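Local atomic coordinates of programmed Cell Death Protein 5 Homolog (Leishmania major, PDB entry 6VMT), a protein that probably binds double-stranded DNA and belongs to the programmed cell death protein 5 family. Residues A[11-14]-A[15-18]; A[57-60]-A[61-64]. All coordinates share one frame; numbering follows the deposited sequence.

Interaction 1: A[11-14]-A[15-18]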
# COMPACT_ATOMS: atom_id res chain seq x y z
N SER A 11 31.36 -9.40 -20.47
CA SER A 11 32.25 -10.25 -19.65
C SER A 11 31.42 -11.27 -18.88
O SER A 11 30.22 -11.05 -18.71
CB SER A 11 33.09 -9.39 -18.72
OG SER A 11 33.65 -10.16 -17.67
N GLU A 12 32.06 -12.34 -18.42
CA GLU A 12 31.48 -13.32 -17.47
C GLU A 12 31.13 -12.60 -16.17
O GLU A 12 30.04 -12.86 -15.64
CB GLU A 12 32.47 -14.46 -17.23
CG GLU A 12 31.84 -15.70 -16.65
CD GLU A 12 32.82 -16.82 -16.33
OE1 GLU A 12 33.99 -16.75 -16.77
OE2 GLU A 12 32.40 -17.76 -15.63
N GLU A 13 32.00 -11.70 -15.69
CA GLU A 13 31.79 -10.92 -14.44
C GLU A 13 30.61 -9.96 -14.64
O GLU A 13 29.76 -9.88 -13.75
CB GLU A 13 33.04 -10.13 -14.04
CG GLU A 13 32.92 -9.43 -12.68
CD GLU A 13 34.01 -8.42 -12.35
OE1 GLU A 13 34.16 -7.45 -13.12
OE2 GLU A 13 34.69 -8.60 -11.30
N GLN A 14 30.56 -9.26 -15.77
CA GLN A 14 29.53 -8.21 -16.00
C GLN A 14 28.14 -8.87 -16.06
O GLN A 14 27.17 -8.25 -15.61
CB GLN A 14 29.85 -7.39 -17.26
CG GLN A 14 28.83 -6.31 -17.59
CD GLN A 14 28.84 -5.15 -16.62
OE1 GLN A 14 29.89 -4.64 -16.24
NE2 GLN A 14 27.65 -4.71 -16.24
N ALA A 15 28.04 -10.08 -16.61
CA ALA A 15 26.77 -10.84 -16.69
C ALA A 15 26.42 -11.38 -15.30
O ALA A 15 25.23 -11.52 -15.01
CB ALA A 15 26.91 -11.97 -17.68
N GLN A 16 27.44 -11.70 -14.51
CA GLN A 16 27.32 -12.16 -13.10
C GLN A 16 26.73 -11.01 -12.28
O GLN A 16 26.08 -11.31 -11.26
CB GLN A 16 28.69 -12.65 -12.61
CG GLN A 16 28.95 -12.48 -11.12
CD GLN A 16 30.41 -12.69 -10.79
OE1 GLN A 16 31.10 -13.51 -11.40
NE2 GLN A 16 30.90 -11.92 -9.82
N GLN A 17 26.92 -9.77 -12.73
CA GLN A 17 26.45 -8.54 -12.03
C GLN A 17 25.00 -8.25 -12.41
O GLN A 17 24.30 -7.67 -11.58
CB GLN A 17 27.34 -7.34 -12.35
CG GLN A 17 28.63 -7.31 -11.55
CD GLN A 17 29.34 -5.99 -11.63
OE1 GLN A 17 28.72 -4.93 -11.71
NE2 GLN A 17 30.67 -6.03 -11.60
N MET A 18 24.55 -8.59 -13.61
CA MET A 18 23.21 -8.16 -14.07
C MET A 18 22.18 -9.18 -13.57
O MET A 18 21.02 -8.81 -13.38
CB MET A 18 23.14 -7.99 -15.60
CG MET A 18 23.84 -6.71 -16.15
SD MET A 18 23.23 -5.04 -15.59
CE MET A 18 21.46 -5.31 -15.73
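Ser11 and Ala15 start the backbone pairing: Ala15 N donates to Ser11 O at 3.2 Å, and one residue on, Gln16 N donates to Glu12 O at 3.1 Å. These are the i to i+4 bonds of a first alpha-helical turn. The next two, from Gln17 N to Glu13 O and from Met18 N to Gln14 O, are bent and weak. Gln17 N also makes a weak bond to Gln14 O, so its single N-H is shared between two carbonyls.

Ser11 is the N-cap. Its OG accepts from Glu13 N at 3.0 Å, giving a partner to an amide that the first turn of a helix cannot satisfy with a preceding backbone carbonyl. Beyond the cap, Glu13 and Gln17 run side by side in the same direction, with carboxylate and amide planes turned 55° apart. Gln17 NE2 is still 4.1 Å from Glu13 OE1, a loose approach. Gln17 CG lies beside its own backbone N (chi1 -79°), which brings it to 3.6 Å from Glu13 O. Gln16 CB also rests 3.2 Å from Glu13 O.

All of this opens helix 12-43, at the start of its predicted coiled-coil stretch; the centre of the contact lies about 34 Å from the centre of the chain, with helices 46-75 and 85-103 following later in sequence.

Interaction 2: A[57-60]-A[61-64]; sequences QVKA and GRSQ
Lys59 O is gripped by two amides of the following turn. Arg62 N donates to Lys59 O at 2.6 Å, approaching from above the carbonyl plane, 36° out of it; Ser63 N adds a longer, weak bond to the same oxygen. The first is an i to i+3 bond and the second i to i+4, so the carbonyl serves a tightened turn. One residue later the usual pattern is back: Gln64 N reaches Ala60 O at 2.9 Å, and Gln64 CB lies close by the same oxygen.

The side-chain contact belongs to Lys59 and Arg62. Lys59 CB meets Arg62 CB at 3.8 Å. Lys59 CG then comes over one face of the Arg62 guanidinium, 4.1 Å above its plane and over its centre. Two bends in the arginine, at chi2 and chi3, bring the flat group back alongside the lysine, with its face to CG. The aliphatic part of the lysine does the covering, while Lys59 NZ stays 4.9 Å from Arg62 NH2; the two like charges would probably disfavour a closer approach. Arg62 also touches Leu92 and Ala96 of helix 85-103, and its NH2 makes a long, weak ion pair with Glu99. Ser63 OG bonds to Leu52 O.

With Gly61 and Arg62 lacking the regular i to i-4 amide bonds, Arg62 N using the i-3 carbonyl instead, and Lys59 at phi/psi -134/60°, this is a kink within helix 46-75 of an all-helical fold.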
# COMPACT_ATOMS: atom_id res chain seq x y z
N GLN A 57 -10.54 -5.61 -4.44
CA GLN A 57 -11.00 -6.46 -5.58
C GLN A 57 -11.71 -5.57 -6.60
O GLN A 57 -11.33 -5.55 -7.78
CB GLN A 57 -11.98 -7.55 -5.16
CG GLN A 57 -11.66 -8.27 -3.85
CD GLN A 57 -10.25 -8.82 -3.79
OE1 GLN A 57 -9.84 -9.64 -4.61
NE2 GLN A 57 -9.50 -8.39 -2.79
N VAL A 58 -12.71 -4.84 -6.11
CA VAL A 58 -13.63 -4.00 -6.92
C VAL A 58 -12.89 -2.72 -7.33
O VAL A 58 -12.84 -2.45 -8.54
CB VAL A 58 -14.92 -3.72 -6.11
CG1 VAL A 58 -15.94 -2.93 -6.91
CG2 VAL A 58 -15.54 -5.01 -5.58
N LYS A 59 -12.31 -1.99 -6.37
CA LYS A 59 -11.70 -0.64 -6.58
C LYS A 59 -10.32 -0.55 -5.91
O LYS A 59 -10.12 0.35 -5.05
CB LYS A 59 -12.62 0.44 -6.02
CG LYS A 59 -13.99 0.53 -6.66
CD LYS A 59 -13.96 1.20 -8.01
CE LYS A 59 -15.32 1.25 -8.66
NZ LYS A 59 -15.36 2.30 -9.71
N ALA A 60 -9.39 -1.41 -6.32
CA ALA A 60 -8.01 -1.46 -5.80
C ALA A 60 -7.50 -0.05 -5.50
O ALA A 60 -7.01 0.17 -4.38
CB ALA A 60 -7.12 -2.16 -6.79
N GLY A 61 -7.65 0.89 -6.43
CA GLY A 61 -7.11 2.26 -6.30
C GLY A 61 -7.63 2.95 -5.06
O GLY A 61 -6.90 3.78 -4.47
N ARG A 62 -8.87 2.65 -4.69
CA ARG A 62 -9.57 3.33 -3.57
C ARG A 62 -8.95 2.87 -2.26
O ARG A 62 -8.42 3.70 -1.53
CB ARG A 62 -11.04 2.92 -3.59
CG ARG A 62 -11.90 3.76 -2.66
CD ARG A 62 -13.07 4.29 -3.45
NE ARG A 62 -14.25 3.47 -3.33
CZ ARG A 62 -15.27 3.51 -4.17
NH1 ARG A 62 -16.32 2.73 -3.97
NH2 ARG A 62 -15.22 4.32 -5.21
N SER A 63 -9.02 1.56 -2.04
CA SER A 63 -8.45 0.82 -0.89
C SER A 63 -6.97 1.16 -0.75
O SER A 63 -6.51 1.29 0.39
CB SER A 63 -8.65 -0.65 -1.07
OG SER A 63 -7.55 -1.35 -0.55
N GLN A 64 -6.28 1.34 -1.86
CA GLN A 64 -4.84 1.70 -1.86
C GLN A 64 -4.67 3.15 -1.40
O GLN A 64 -3.70 3.41 -0.69
CB GLN A 64 -4.24 1.48 -3.24
CG GLN A 64 -2.95 2.26 -3.48
CD GLN A 64 -2.29 1.87 -4.77
OE1 GLN A 64 -2.25 0.70 -5.14
NE2 GLN A 64 -1.75 2.86 -5.46

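From the N terminus the chain enters helix 12-43 through interaction 1, passes along that helix, and turns into helix 46-75, where interaction 2 marks a kink; helix 85-103 follows. Neither contact closes a loop, since each joins two consecutive segments of one helix with no residue between them. Interaction 1 and interaction 2 stand in series, neither nesting nor crossing; the centres of interactions 1 and 2 are about 41 Å apart and their nearest atoms about 26 Å apart. Interaction 1 is the capped first turn, far from the chain centre, whereas the centre of interaction 2 lies about 10 Å from it, where helix 46-75 runs beside helix 85-103.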